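PDB 7CSL: elongation factor 1-beta from Pyrococcus horikoshii OT-3, which probably promotes the exchange of GDP for GTP on elongation factor 1-alpha, regenerating the form that joins aminoacyl-tRNA in the ternary complex. Local coordinates for residues A39-E44 and L53-L58; K29-E34 and E72-V77; M13-D18 and N79-E84; E34-A39 and E63-D68. All blocks are in the same frame, centred on the assembly; numbering follows the deposited sequence.

Contact 1: residues A39-E44 and L53-L58; sequences AKVERE and LKFYVL
Lys40 lays its side chain along the ring of Tyr56, both pointing the same way from neighbouring strands. Its CE sits 3.8 Å above the centre of one ring face, a CH-pi contact, and NZ follows over the same face as a cation-pi partner. The extended chain carries NZ on to Glu42 OE2, 3.0 Å away, a salt bridge met from above the carboxylate plane. Lys54, bent at its third and fourth torsions, brings its own NZ to Tyr56 OH at 2.8 Å; its salt bridge to Glu42 OE1 is long, 3.8 Å. Glu42 is thus shared by two lysines on this face. The strands are the antiparallel beta hairpin 37-47/50-59 of the exchange domain, and Glu42 and Lys54 form a hydrogen-bonded pair, Lys54 N to Glu42 O at 2.7 Å. On the other face, toward helix 21-29, Val41 lies alongside the Phe55 ring, CG1 over the centre of one face at 3.9 Å and CG2 3.8 Å from CE2. That reach follows from CG1 standing anti to the backbone N (chi1 -169°). Arg43, also on this face, pairs with Asp22 and Glu25; Glu44 pairs with Arg11, while Lys40 and Tyr56 each pack against an apolar side chain of another protein chain.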
loop_
_atom_site.group_PDB
_atom_site.type_symbol
_atom_site.label_atom_id
_atom_site.label_comp_id
_atom_site.label_asym_id
_atom_site.label_seq_id
_atom_site.Cartn_x
_atom_site.Cartn_y
_atom_site.Cartn_z
ATOM N N ALA C 39 16.168 -11.918 -2.078
ATOM C CA ALA C 39 16.860 -11.657 -0.811
ATOM C C ALA C 39 16.685 -12.815 0.157
ATOM O O ALA C 39 17.629 -13.181 0.806
ATOM C CB ALA C 39 16.408 -10.326 -0.170
ATOM N N LYS C 40 15.483 -13.392 0.207
ATOM C CA LYS C 40 15.161 -14.493 1.094
ATOM C C LYS C 40 13.743 -15.019 0.879
ATOM O O LYS C 40 12.882 -14.365 0.291
ATOM C CB LYS C 40 15.281 -14.103 2.574
ATOM C CG LYS C 40 14.337 -13.006 3.021
ATOM C CD LYS C 40 14.507 -12.800 4.509
ATOM C CE LYS C 40 13.464 -11.831 5.019
ATOM N NZ LYS C 40 13.758 -11.530 6.436
ATOM N N VAL C 41 13.511 -16.211 1.395
ATOM C CA VAL C 41 12.186 -16.802 1.397
ATOM C C VAL C 41 11.850 -17.089 2.849
ATOM O O VAL C 41 12.650 -17.707 3.533
ATOM C CB VAL C 41 12.147 -18.104 0.574
ATOM C CG1 VAL C 41 10.706 -18.540 0.370
ATOM C CG2 VAL C 41 12.800 -17.890 -0.780
ATOM N N GLU C 42 10.688 -16.630 3.302
ATOM C CA GLU C 42 10.207 -16.951 4.616
ATOM C C GLU C 42 8.944 -17.781 4.498
ATOM O O GLU C 42 8.204 -17.660 3.527
ATOM C CB GLU C 42 9.925 -15.692 5.400
ATOM C CG GLU C 42 11.133 -14.794 5.450
ATOM C CD GLU C 42 11.102 -13.866 6.617
ATOM O OE1 GLU C 42 10.096 -13.145 6.768
ATOM O OE2 GLU C 42 12.103 -13.853 7.352
ATOM N N ARG C 43 8.702 -18.602 5.513
ATOM C CA ARG C 43 7.466 -19.370 5.615
ATOM C C ARG C 43 6.591 -18.744 6.668
ATOM O O ARG C 43 7.074 -18.371 7.750
ATOM C CB ARG C 43 7.768 -20.828 5.924
ATOM C CG ARG C 43 8.732 -21.394 4.923
ATOM C CD ARG C 43 8.714 -22.898 4.880
ATOM N NE ARG C 43 9.536 -23.363 3.777
ATOM C CZ ARG C 43 9.878 -24.634 3.556
ATOM N NH1 ARG C 43 9.467 -25.611 4.358
ATOM N NH2 ARG C 43 10.646 -24.930 2.504
ATOM N N GLU C 44 5.320 -18.588 6.327
ATOM C CA GLU C 44 4.353 -17.993 7.227
ATOM C C GLU C 44 3.101 -18.873 7.293
ATOM O O GLU C 44 2.324 -18.964 6.285
ATOM C CB GLU C 44 3.989 -16.554 6.807
ATOM C CG GLU C 44 3.432 -15.724 7.962
ATOM C CD GLU C 44 2.566 -14.554 7.530
ATOM O OE1 GLU C 44 2.503 -14.238 6.332
ATOM O OE2 GLU C 44 1.939 -13.928 8.409
ATOM N N LEU C 53 4.578 -19.244 1.396
ATOM C CA LEU C 53 5.974 -18.904 1.123
ATOM C C LEU C 53 5.970 -17.409 0.759
ATOM O O LEU C 53 5.239 -16.992 -0.147
ATOM C CB LEU C 53 6.507 -19.698 -0.040
ATOM C CG LEU C 53 7.059 -21.135 0.105
ATOM C CD1 LEU C 53 6.334 -21.979 1.104
ATOM C CD2 LEU C 53 7.044 -21.796 -1.257
ATOM N N LYS C 54 6.788 -16.630 1.454
ATOM C CA LYS C 54 6.968 -15.197 1.181
ATOM C C LYS C 54 8.357 -14.926 0.608
ATOM O O LYS C 54 9.356 -15.043 1.283
ATOM C CB LYS C 54 6.687 -14.397 2.445
ATOM C CG LYS C 54 5.189 -14.262 2.701
ATOM C CD LYS C 54 4.894 -13.834 4.134
ATOM C CE LYS C 54 5.371 -12.435 4.481
ATOM N NZ LYS C 54 6.683 -12.417 5.190
ATOM N N PHE C 55 8.375 -14.642 -0.690
ATOM C CA PHE C 55 9.552 -14.339 -1.470
ATOM C C PHE C 55 9.867 -12.840 -1.469
ATOM O O PHE C 55 9.076 -12.041 -1.935
ATOM C CB PHE C 55 9.334 -14.799 -2.917
ATOM C CG PHE C 55 9.374 -16.302 -3.087
ATOM C CD1 PHE C 55 8.315 -17.087 -2.681
ATOM C CD2 PHE C 55 10.481 -16.928 -3.655
ATOM C CE1 PHE C 55 8.361 -18.462 -2.848
ATOM C CE2 PHE C 55 10.535 -18.294 -3.824
ATOM C CZ PHE C 55 9.494 -19.060 -3.403
ATOM N N TYR C 56 11.039 -12.488 -0.969
ATOM C CA TYR C 56 11.536 -11.108 -0.968
ATOM C C TYR C 56 12.280 -10.909 -2.284
ATOM O O TYR C 56 13.496 -11.110 -2.376
ATOM C CB TYR C 56 12.376 -10.860 0.266
ATOM C CG TYR C 56 11.525 -10.876 1.503
ATOM C CD1 TYR C 56 10.934 -12.069 1.958
ATOM C CD2 TYR C 56 11.251 -9.712 2.194
ATOM C CE1 TYR C 56 10.093 -12.089 3.058
ATOM C CE2 TYR C 56 10.428 -9.724 3.331
ATOM C CZ TYR C 56 9.851 -10.921 3.759
ATOM O OH TYR C 56 9.019 -10.974 4.881
ATOM N N VAL C 57 11.528 -10.536 -3.310
ATOM C CA VAL C 57 12.089 -10.368 -4.657
ATOM C C VAL C 57 12.758 -8.993 -4.759
ATOM O O VAL C 57 12.136 -8.004 -4.424
ATOM C CB VAL C 57 11.005 -10.519 -5.732
ATOM C CG1 VAL C 57 11.584 -10.513 -7.152
ATOM C CG2 VAL C 57 10.241 -11.848 -5.550
ATOM N N LEU C 58 13.992 -8.966 -5.292
ATOM C CA LEU C 58 14.740 -7.763 -5.567
ATOM C C LEU C 58 14.520 -7.312 -7.000
ATOM O O LEU C 58 14.564 -8.107 -7.968
ATOM C CB LEU C 58 16.244 -7.980 -5.329
ATOM C CG LEU C 58 16.565 -8.547 -3.954
ATOM C CD1 LEU C 58 18.018 -8.940 -3.830
ATOM C CD2 LEU C 58 16.126 -7.528 -2.889
#

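Contact 2: residues K29-E34 and E72-V77; sequences KKVIPE and EKFEEV
Val31 and Lys73 bring the two backbones to 6.2 Å between their CA atoms, where the type I turn Lys29-Ile32, which leads out of helix 21-29, comes up beside the last part of helix 67-75. No hydrogen bond crosses, and the side chains do the joining. Val31 is the hub. With CG1 anti to the carbonyl carbon (chi1 -56°), CG2 falls between the backbone N and the carbonyl carbon, and from there it meets the edge of the Phe74 ring, in the ring plane, 3.7 Å from CD1. The same methyl reaches Val77 CG2 at 4.0 Å, while the other Val31 methyl, CG1, touches the same Val77 CG2. Ile32 adds a second point at the ring edge, its CG1 standing 3.7 Å from Phe74 CE1, so two aliphatic groups follow one another along the rim of a single ring. Lys73 contributes its CB, lying 3.8 Å from Val31 O, and then bends at chi2 (-69°), its end leading away. Phe74 continues inward to Phe55, Ile10 and Val12 of the sheet and to Leu28 of helix 21-29, which Val77 also touches. The contact therefore closes the outer side of the packing between the two helices and the sheet. With no hydrogen bond across it and its side-chain contacts apolar, the match is one of shape, and the direction of approach is set by packing.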
loop_
_atom_site.group_PDB
_atom_site.type_symbol
_atom_site.label_atom_id
_atom_site.label_comp_id
_atom_site.label_asym_id
_atom_site.label_seq_id
_atom_site.Cartn_x
_atom_site.Cartn_y
_atom_site.Cartn_z
ATOM N N LYS C 29 11.908 -20.716 -7.167
ATOM C CA LYS C 29 13.174 -20.000 -7.310
ATOM C C LYS C 29 13.663 -20.021 -8.765
ATOM O O LYS C 29 14.106 -19.000 -9.261
ATOM C CB LYS C 29 14.222 -20.538 -6.354
ATOM C CG LYS C 29 14.034 -20.077 -4.917
ATOM C CD LYS C 29 14.865 -20.913 -3.951
ATOM C CE LYS C 29 14.990 -20.225 -2.609
ATOM N NZ LYS C 29 15.569 -21.112 -1.561
ATOM N N LYS C 30 13.492 -21.149 -9.459
ATOM C CA LYS C 30 13.982 -21.304 -10.837
ATOM C C LYS C 30 13.223 -20.470 -11.889
ATOM O O LYS C 30 13.711 -20.345 -12.996
ATOM C CB LYS C 30 13.966 -22.797 -11.255
ATOM C CG LYS C 30 14.926 -23.673 -10.441
ATOM C CD LYS C 30 14.690 -25.178 -10.674
ATOM C CE LYS C 30 15.066 -25.585 -12.092
ATOM N NZ LYS C 30 15.465 -27.024 -12.237
ATOM N N VAL C 31 12.023 -19.964 -11.574
ATOM C CA VAL C 31 11.228 -19.176 -12.537
ATOM C C VAL C 31 11.259 -17.662 -12.289
ATOM O O VAL C 31 10.671 -16.950 -13.051
ATOM C CB VAL C 31 9.741 -19.626 -12.641
ATOM C CG1 VAL C 31 9.654 -21.097 -13.000
ATOM C CG2 VAL C 31 8.922 -19.317 -11.356
ATOM N N ILE C 32 11.907 -17.177 -11.225
ATOM C CA ILE C 32 12.205 -15.724 -11.120
ATOM C C ILE C 32 13.124 -15.311 -12.294
ATOM O O ILE C 32 14.210 -15.855 -12.447
ATOM C CB ILE C 32 12.923 -15.365 -9.819
ATOM C CG1 ILE C 32 12.028 -15.693 -8.596
ATOM C CG2 ILE C 32 13.291 -13.883 -9.801
ATOM C CD1 ILE C 32 12.823 -15.929 -7.341
ATOM N N PRO C 33 12.705 -14.330 -13.106
ATOM C CA PRO C 33 13.555 -13.930 -14.241
ATOM C C PRO C 33 14.919 -13.356 -13.851
ATOM O O PRO C 33 15.062 -12.750 -12.781
ATOM C CB PRO C 33 12.712 -12.889 -14.956
ATOM C CG PRO C 33 11.305 -13.174 -14.565
ATOM C CD PRO C 33 11.381 -13.691 -13.155
ATOM N N GLU C 34 15.888 -13.516 -14.754
ATOM C CA GLU C 34 17.289 -13.225 -14.503
ATOM C C GLU C 34 17.561 -11.822 -13.953
ATOM O O GLU C 34 18.431 -11.685 -13.104
ATOM C CB GLU C 34 18.159 -13.453 -15.766
ATOM C CG GLU C 34 19.674 -13.379 -15.505
ATOM C CD GLU C 34 20.537 -13.444 -16.774
ATOM O OE1 GLU C 34 20.136 -14.126 -17.744
ATOM O OE2 GLU C 34 21.640 -12.832 -16.797
ATOM N N GLU C 72 2.994 -13.911 -11.785
ATOM C CA GLU C 72 2.432 -14.775 -12.852
ATOM C C GLU C 72 3.310 -15.983 -13.169
ATOM O O GLU C 72 2.814 -17.064 -13.387
ATOM C CB GLU C 72 2.222 -13.996 -14.168
ATOM C CG GLU C 72 1.450 -12.696 -14.065
ATOM C CD GLU C 72 0.322 -12.720 -13.053
ATOM O OE1 GLU C 72 -0.385 -13.744 -12.971
ATOM O OE2 GLU C 72 0.118 -11.702 -12.345
ATOM N N LYS C 73 4.617 -15.809 -13.187
ATOM C CA LYS C 73 5.499 -16.951 -13.386
ATOM C C LYS C 73 5.307 -17.968 -12.283
ATOM O O LYS C 73 5.115 -19.142 -12.563
ATOM C CB LYS C 73 6.962 -16.523 -13.568
ATOM C CG LYS C 73 7.161 -15.714 -14.850
ATOM C CD LYS C 73 6.987 -16.557 -16.126
ATOM C CE LYS C 73 7.063 -15.703 -17.390
ATOM N NZ LYS C 73 6.792 -16.538 -18.589
ATOM N N PHE C 74 5.224 -17.486 -11.052
ATOM C CA PHE C 74 4.864 -18.290 -9.879
ATOM C C PHE C 74 3.493 -19.006 -9.956
ATOM O O PHE C 74 3.389 -20.174 -9.558
ATOM C CB PHE C 74 4.822 -17.390 -8.639
ATOM C CG PHE C 74 6.141 -16.958 -8.095
ATOM C CD1 PHE C 74 7.347 -17.233 -8.705
ATOM C CD2 PHE C 74 6.152 -16.205 -6.907
ATOM C CE1 PHE C 74 8.525 -16.791 -8.159
ATOM C CE2 PHE C 74 7.341 -15.755 -6.364
ATOM C CZ PHE C 74 8.531 -16.046 -7.004
ATOM N N GLU C 75 2.462 -18.343 -10.470
ATOM C CA GLU C 75 1.146 -18.963 -10.599
ATOM C C GLU C 75 1.099 -20.131 -11.620
ATOM O O GLU C 75 0.164 -20.938 -11.613
ATOM C CB GLU C 75 0.066 -17.901 -10.866
ATOM C CG GLU C 75 -0.286 -17.043 -9.619
ATOM C CD GLU C 75 -1.527 -16.151 -9.787
ATOM O OE1 GLU C 75 -2.008 -16.029 -10.926
ATOM O OE2 GLU C 75 -2.050 -15.579 -8.783
ATOM N N GLU C 76 2.101 -20.236 -12.489
ATOM C CA GLU C 76 2.188 -21.339 -13.428
ATOM C C GLU C 76 2.794 -22.588 -12.772
ATOM O O GLU C 76 2.608 -23.692 -13.284
ATOM C CB GLU C 76 2.999 -20.930 -14.671
ATOM C CG GLU C 76 2.273 -19.917 -15.569
ATOM C CD GLU C 76 3.184 -19.067 -16.469
ATOM O OE1 GLU C 76 4.422 -19.263 -16.482
ATOM O OE2 GLU C 76 2.653 -18.174 -17.176
ATOM N N VAL C 77 3.508 -22.430 -11.651
ATOM C CA VAL C 77 4.209 -23.566 -11.032
ATOM C C VAL C 77 3.240 -24.513 -10.322
ATOM O O VAL C 77 2.230 -24.073 -9.737
ATOM C CB VAL C 77 5.333 -23.103 -10.082
ATOM C CG1 VAL C 77 5.998 -24.268 -9.361
ATOM C CG2 VAL C 77 6.383 -22.324 -10.848
#

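Contact 3: residues M13-D18 and N79-E84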
loop_
_atom_site.group_PDB
_atom_site.type_symbol
_atom_site.label_atom_id
_atom_site.label_comp_id
_atom_site.label_asym_id
_atom_site.label_seq_id
_atom_site.Cartn_x
_atom_site.Cartn_y
_atom_site.Cartn_z
ATOM N N MET C 13 0.676 -18.958 -1.938
ATOM C CA MET C 13 -0.169 -19.926 -1.271
ATOM C C MET C 13 -0.116 -21.270 -1.996
ATOM O O MET C 13 -0.136 -21.307 -3.245
ATOM C CB MET C 13 -1.630 -19.433 -1.187
ATOM C CG MET C 13 -1.841 -18.279 -0.238
ATOM S SD MET C 13 -1.612 -18.750 1.512
ATOM C CE MET C 13 -3.157 -19.614 1.808
ATOM N N PRO C 14 -0.019 -22.372 -1.226
ATOM C CA PRO C 14 0.045 -23.692 -1.803
ATOM C C PRO C 14 -1.374 -24.200 -2.139
ATOM O O PRO C 14 -2.324 -23.718 -1.555
ATOM C CB PRO C 14 0.649 -24.512 -0.681
ATOM C CG PRO C 14 0.120 -23.883 0.549
ATOM C CD PRO C 14 0.102 -22.420 0.249
ATOM N N THR C 15 -1.503 -25.150 -3.074
ATOM C CA THR C 15 -2.830 -25.733 -3.427
ATOM C C THR C 15 -3.450 -26.552 -2.299
ATOM O O THR C 15 -4.685 -26.670 -2.228
ATOM C CB THR C 15 -2.772 -26.648 -4.670
ATOM O OG1 THR C 15 -1.690 -27.561 -4.509
ATOM C CG2 THR C 15 -2.598 -25.846 -5.914
ATOM N N ASP C 16 -2.609 -27.049 -1.400
ATOM C CA ASP C 16 -3.025 -27.935 -0.359
ATOM C C ASP C 16 -2.076 -27.933 0.869
ATOM O O ASP C 16 -0.858 -27.755 0.722
ATOM C CB ASP C 16 -3.008 -29.323 -0.991
ATOM C CG ASP C 16 -3.714 -30.316 -0.181
ATOM O OD1 ASP C 16 -4.951 -30.169 -0.050
ATOM O OD2 ASP C 16 -3.028 -31.230 0.323
ATOM N N PRO C 17 -2.618 -28.186 2.079
ATOM C CA PRO C 17 -1.749 -28.286 3.258
ATOM C C PRO C 17 -0.624 -29.332 3.190
ATOM O O PRO C 17 0.351 -29.187 3.926
ATOM C CB PRO C 17 -2.694 -28.679 4.378
ATOM C CG PRO C 17 -4.046 -28.336 3.931
ATOM C CD PRO C 17 -4.040 -28.165 2.442
ATOM N N ASP C 18 -0.775 -30.367 2.351
ATOM C CA ASP C 18 0.231 -31.436 2.173
ATOM C C ASP C 18 1.227 -31.199 1.018
ATOM O O ASP C 18 1.995 -32.088 0.696
ATOM C CB ASP C 18 -0.458 -32.810 1.967
ATOM C CG ASP C 18 -1.174 -33.333 3.225
ATOM O OD1 ASP C 18 -1.055 -32.732 4.313
ATOM O OD2 ASP C 18 -1.874 -34.367 3.116
ATOM N N ASN C 79 1.361 -26.873 -7.855
ATOM C CA ASN C 79 1.006 -26.735 -6.427
ATOM C C ASN C 79 0.911 -25.300 -5.862
ATOM O O ASN C 79 0.898 -25.101 -4.656
ATOM C CB ASN C 79 1.909 -27.591 -5.545
ATOM C CG ASN C 79 1.785 -29.068 -5.837
ATOM O OD1 ASN C 79 0.921 -29.500 -6.602
ATOM N ND2 ASN C 79 2.630 -29.855 -5.196
ATOM N N VAL C 80 0.822 -24.323 -6.747
ATOM C CA VAL C 80 0.585 -22.967 -6.385
ATOM C C VAL C 80 -0.868 -22.635 -6.588
ATOM O O VAL C 80 -1.340 -22.630 -7.712
ATOM C CB VAL C 80 1.399 -22.015 -7.249
ATOM C CG1 VAL C 80 1.050 -20.565 -6.948
ATOM C CG2 VAL C 80 2.907 -22.282 -7.065
ATOM N N GLU C 81 -1.539 -22.230 -5.502
ATOM C CA GLU C 81 -2.899 -21.694 -5.565
ATOM C C GLU C 81 -2.998 -20.230 -6.026
ATOM O O GLU C 81 -3.867 -19.867 -6.827
ATOM C CB GLU C 81 -3.544 -21.826 -4.160
ATOM C CG GLU C 81 -4.995 -21.397 -4.105
ATOM C CD GLU C 81 -5.935 -22.369 -4.805
ATOM O OE1 GLU C 81 -5.457 -23.383 -5.291
ATOM O OE2 GLU C 81 -7.156 -22.127 -4.846
ATOM N N SER C 82 -2.142 -19.385 -5.469
ATOM C CA SER C 82 -2.124 -17.966 -5.758
ATOM C C SER C 82 -0.728 -17.392 -5.467
ATOM O O SER C 82 -0.007 -17.918 -4.587
ATOM C CB SER C 82 -3.134 -17.240 -4.887
ATOM O OG SER C 82 -2.850 -17.440 -3.504
ATOM N N ALA C 83 -0.380 -16.310 -6.156
ATOM C CA ALA C 83 0.789 -15.462 -5.803
ATOM C C ALA C 83 0.412 -13.989 -5.923
ATOM O O ALA C 83 -0.079 -13.542 -6.956
ATOM C CB ALA C 83 2.028 -15.809 -6.636
ATOM N N GLU C 84 0.558 -13.264 -4.814
ATOM C CA GLU C 84 0.081 -11.900 -4.706
ATOM C C GLU C 84 1.201 -11.043 -4.090
ATOM O O GLU C 84 1.934 -11.520 -3.225
ATOM C CB GLU C 84 -1.196 -11.851 -3.860
ATOM C CG GLU C 84 -2.403 -12.540 -4.468
ATOM C CD GLU C 84 -2.883 -11.892 -5.746
ATOM O OE1 GLU C 84 -2.608 -10.692 -5.957
ATOM O OE2 GLU C 84 -3.561 -12.583 -6.526
HETATM O O HOH W 1 -6.331 -25.835 -4.252
#
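Met13 and Ser82 pair in the antiparallel sheet, where strand 6-14 meets the outermost strand of this chain, 80-90, at a classic beta bulge: Glu81 and Ser82 both face Met13. The backbone is the tight part. Met13 N gives its hydrogen to Ser82 O at 2.9 Å, Glu81 N bonds to Met13 O at 2.8 Å, and Met13 CB comes within 3.3 Å of Ser82 OG, a hydroxyl hydrogen-bonded to an acidic side chain of another protein chain. The bulge shifts the register by one between Met13 and Pro14; beyond it Thr15 N hydrogen-bonds to Asn79 O from above the carbonyl plane, 57° out of it. Thr15 then lies over the Asn79-Val80 peptide, with CG2 anti to its own carbonyl carbon (OG1 chi1 49°) and 3.6 Å from Asn79 C. A glycine here would remove the methyl lying over this peptide and the hydroxyl beside Asn79 CA, and is likely to leave the loop after strand 6-14 freer to shift. The looser side is hydrated: Glu81, bent at chi2, turns its carboxylate beside Thr15, with OE1 3.8 Å from CG2, and one water ties the two segments, donating to Thr15 O at 2.7 Å and to Glu81 OE1 at 2.8 Å.

Contact 4: residues E34-A39 and E63-D68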
loop_
_atom_site.group_PDB
_atom_site.type_symbol
_atom_site.label_atom_id
_atom_site.label_comp_id
_atom_site.label_asym_id
_atom_site.label_seq_id
_atom_site.Cartn_x
_atom_site.Cartn_y
_atom_site.Cartn_z
ATOM N N GLU C 34 15.888 -13.516 -14.754
ATOM C CA GLU C 34 17.289 -13.225 -14.503
ATOM C C GLU C 34 17.561 -11.822 -13.953
ATOM O O GLU C 34 18.431 -11.685 -13.104
ATOM C CB GLU C 34 18.159 -13.453 -15.766
ATOM C CG GLU C 34 19.674 -13.379 -15.505
ATOM C CD GLU C 34 20.537 -13.444 -16.774
ATOM O OE1 GLU C 34 20.136 -14.126 -17.744
ATOM O OE2 GLU C 34 21.640 -12.832 -16.797
ATOM N N LYS C 35 16.867 -10.802 -14.446
ATOM C CA LYS C 35 17.103 -9.433 -13.969
ATOM C C LYS C 35 16.504 -9.163 -12.575
ATOM O O LYS C 35 16.789 -8.109 -12.032
ATOM C CB LYS C 35 16.628 -8.339 -14.940
ATOM C CG LYS C 35 15.128 -8.184 -15.141
ATOM C CD LYS C 35 14.870 -7.063 -16.158
ATOM C CE LYS C 35 13.420 -6.605 -16.222
ATOM N NZ LYS C 35 12.509 -7.762 -16.415
ATOM N N TYR C 36 15.725 -10.093 -12.007
ATOM C CA TYR C 36 15.298 -9.982 -10.586
ATOM C C TYR C 36 16.251 -10.792 -9.723
ATOM O O TYR C 36 16.954 -11.656 -10.216
ATOM C CB TYR C 36 13.859 -10.438 -10.419
ATOM C CG TYR C 36 12.894 -9.703 -11.289
ATOM C CD1 TYR C 36 12.326 -8.511 -10.884
ATOM C CD2 TYR C 36 12.543 -10.188 -12.533
ATOM C CE1 TYR C 36 11.441 -7.843 -11.702
ATOM C CE2 TYR C 36 11.661 -9.525 -13.355
ATOM C CZ TYR C 36 11.122 -8.351 -12.938
ATOM O OH TYR C 36 10.238 -7.676 -13.714
ATOM N N GLY C 37 16.301 -10.485 -8.444
ATOM C CA GLY C 37 17.068 -11.253 -7.513
ATOM C C GLY C 37 16.178 -11.676 -6.410
ATOM O O GLY C 37 15.001 -11.392 -6.431
ATOM N N LEU C 38 16.748 -12.322 -5.408
ATOM C CA LEU C 38 15.974 -12.855 -4.305
ATOM C C LEU C 38 16.739 -12.659 -3.020
ATOM O O LEU C 38 17.841 -13.164 -2.887
ATOM C CB LEU C 38 15.725 -14.354 -4.534
ATOM C CG LEU C 38 14.892 -15.076 -3.495
ATOM C CD1 LEU C 38 13.460 -14.561 -3.454
ATOM C CD2 LEU C 38 14.849 -16.553 -3.803
ATOM N N ALA C 39 16.168 -11.918 -2.078
ATOM C CA ALA C 39 16.860 -11.657 -0.811
ATOM C C ALA C 39 16.685 -12.815 0.157
ATOM O O ALA C 39 17.629 -13.181 0.806
ATOM C CB ALA C 39 16.408 -10.326 -0.170
ATOM N N GLU C 63 10.371 1.512 -15.178
ATOM C CA GLU C 63 9.579 0.821 -16.226
ATOM C C GLU C 63 10.329 -0.430 -16.667
ATOM O O GLU C 63 11.558 -0.448 -16.684
ATOM C CB GLU C 63 9.349 1.728 -17.462
ATOM C CG GLU C 63 8.422 1.125 -18.527
ATOM C CD GLU C 63 7.736 2.154 -19.442
ATOM O OE1 GLU C 63 7.943 3.375 -19.280
ATOM O OE2 GLU C 63 6.968 1.739 -20.342
ATOM N N GLY C 64 9.590 -1.467 -17.026
ATOM C CA GLY C 64 10.179 -2.750 -17.377
ATOM C C GLY C 64 10.264 -3.728 -16.207
ATOM O O GLY C 64 10.371 -4.923 -16.425
ATOM N N TYR C 65 10.226 -3.231 -14.974
ATOM C CA TYR C 65 10.194 -4.108 -13.793
ATOM C C TYR C 65 8.797 -4.142 -13.175
ATOM O O TYR C 65 8.108 -3.123 -13.059
ATOM C CB TYR C 65 11.207 -3.684 -12.754
ATOM C CG TYR C 65 12.662 -3.908 -13.121
ATOM C CD1 TYR C 65 13.292 -3.133 -14.128
ATOM C CD2 TYR C 65 13.434 -4.832 -12.428
ATOM C CE1 TYR C 65 14.641 -3.291 -14.412
ATOM C CE2 TYR C 65 14.783 -5.016 -12.736
ATOM C CZ TYR C 65 15.384 -4.243 -13.724
ATOM O OH TYR C 65 16.714 -4.451 -14.013
ATOM N N SER C 66 8.402 -5.345 -12.817
ATOM C CA SER C 66 7.094 -5.617 -12.304
ATOM C C SER C 66 7.199 -6.855 -11.436
ATOM O O SER C 66 7.587 -7.935 -11.901
ATOM C CB SER C 66 6.130 -5.844 -13.461
ATOM O OG SER C 66 4.955 -6.453 -13.027
ATOM N N PHE C 67 6.870 -6.713 -10.161
ATOM C CA PHE C 67 6.709 -7.896 -9.306
ATOM C C PHE C 67 5.428 -8.663 -9.690
ATOM O O PHE C 67 5.367 -9.857 -9.487
ATOM C CB PHE C 67 6.743 -7.511 -7.813
ATOM C CG PHE C 67 8.006 -6.833 -7.421
ATOM C CD1 PHE C 67 9.231 -7.508 -7.508
ATOM C CD2 PHE C 67 8.010 -5.502 -7.063
ATOM C CE1 PHE C 67 10.409 -6.875 -7.192
ATOM C CE2 PHE C 67 9.187 -4.871 -6.741
ATOM C CZ PHE C 67 10.402 -5.563 -6.813
ATOM N N ASP C 68 4.457 -8.005 -10.327
ATOM C CA ASP C 68 3.258 -8.687 -10.797
ATOM C C ASP C 68 3.576 -9.754 -11.849
ATOM O O ASP C 68 2.905 -10.770 -11.896
ATOM C CB ASP C 68 2.226 -7.693 -11.393
ATOM C CG ASP C 68 1.278 -7.089 -10.334
ATOM O OD1 ASP C 68 1.553 -7.165 -9.126
ATOM O OD2 ASP C 68 0.249 -6.529 -10.725
HETATM O O HOH W 2 18.377 -5.558 -12.082
#
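With CG of Lys35 between its backbone N and carbonyl carbon (chi1 69°), and that of Tyr36 anti to the carbonyl carbon (chi1 -56°), two consecutive side chains reach Tyr65 together. Lys35 passes over one face of the Tyr65 ring: CE stands 3.8 Å above its centre, with the ammonium group farther above it, 5.0 Å from NZ to the Tyr65 ring centroid, a cation-pi contact. Tyr36 meets Tyr65 as an offset edge-to-face pair, the edge of Tyr65 toward the face of Tyr36, planes at 76°, with Tyr36 CE1 3.7 Å from Tyr65 CD2. The Tyr36 hydroxyl accepts a hydrogen bond from Ser66 N at 3.1 Å. Ser66 is the N-cap of helix 67-75, its OG capping Glu69 N, so the loop before strand 37-47 holds the backbone right where the helix begins. One water bridges Lys35 O and Tyr65 OH, 2.8 Å from the latter. A serine in place of Tyr65 would take away the ring under Lys35 and the edge against Tyr36, and would probably leave the lysine chain free to swing. Behind this, Tyr36 and Phe67 both pack on Val57 of the sheet. One ring thus probably serves two partners, its face the lysine cation and its edge the face of Tyr36.

In the fold
Contacts 1 and 3 are pairings within the four-stranded sheet: contact 1 joins strands 37-47 and 50-59, contact 3 strands 6-14 and 80-90, and their centres lie about 15 Å apart without touching. Contacts 2 and 4 instead fasten the segment between helix 21-29 and strand 37-47 to the two ends of helix 67-75. Contacts 1, 3 and 4 are partly buried, contact 2 is at the surface. The chemistry differs too: backbone bonds dominate contact 3, contact 1 adds a charged face, contact 2 is apolar, and contact 4 mixes rings, lysine and water. Phe55 against Phe74 links contacts 1 and 2, Glu75 to Ala83 N links contacts 2 and 3, and Ala39 belongs to both 1 and 4.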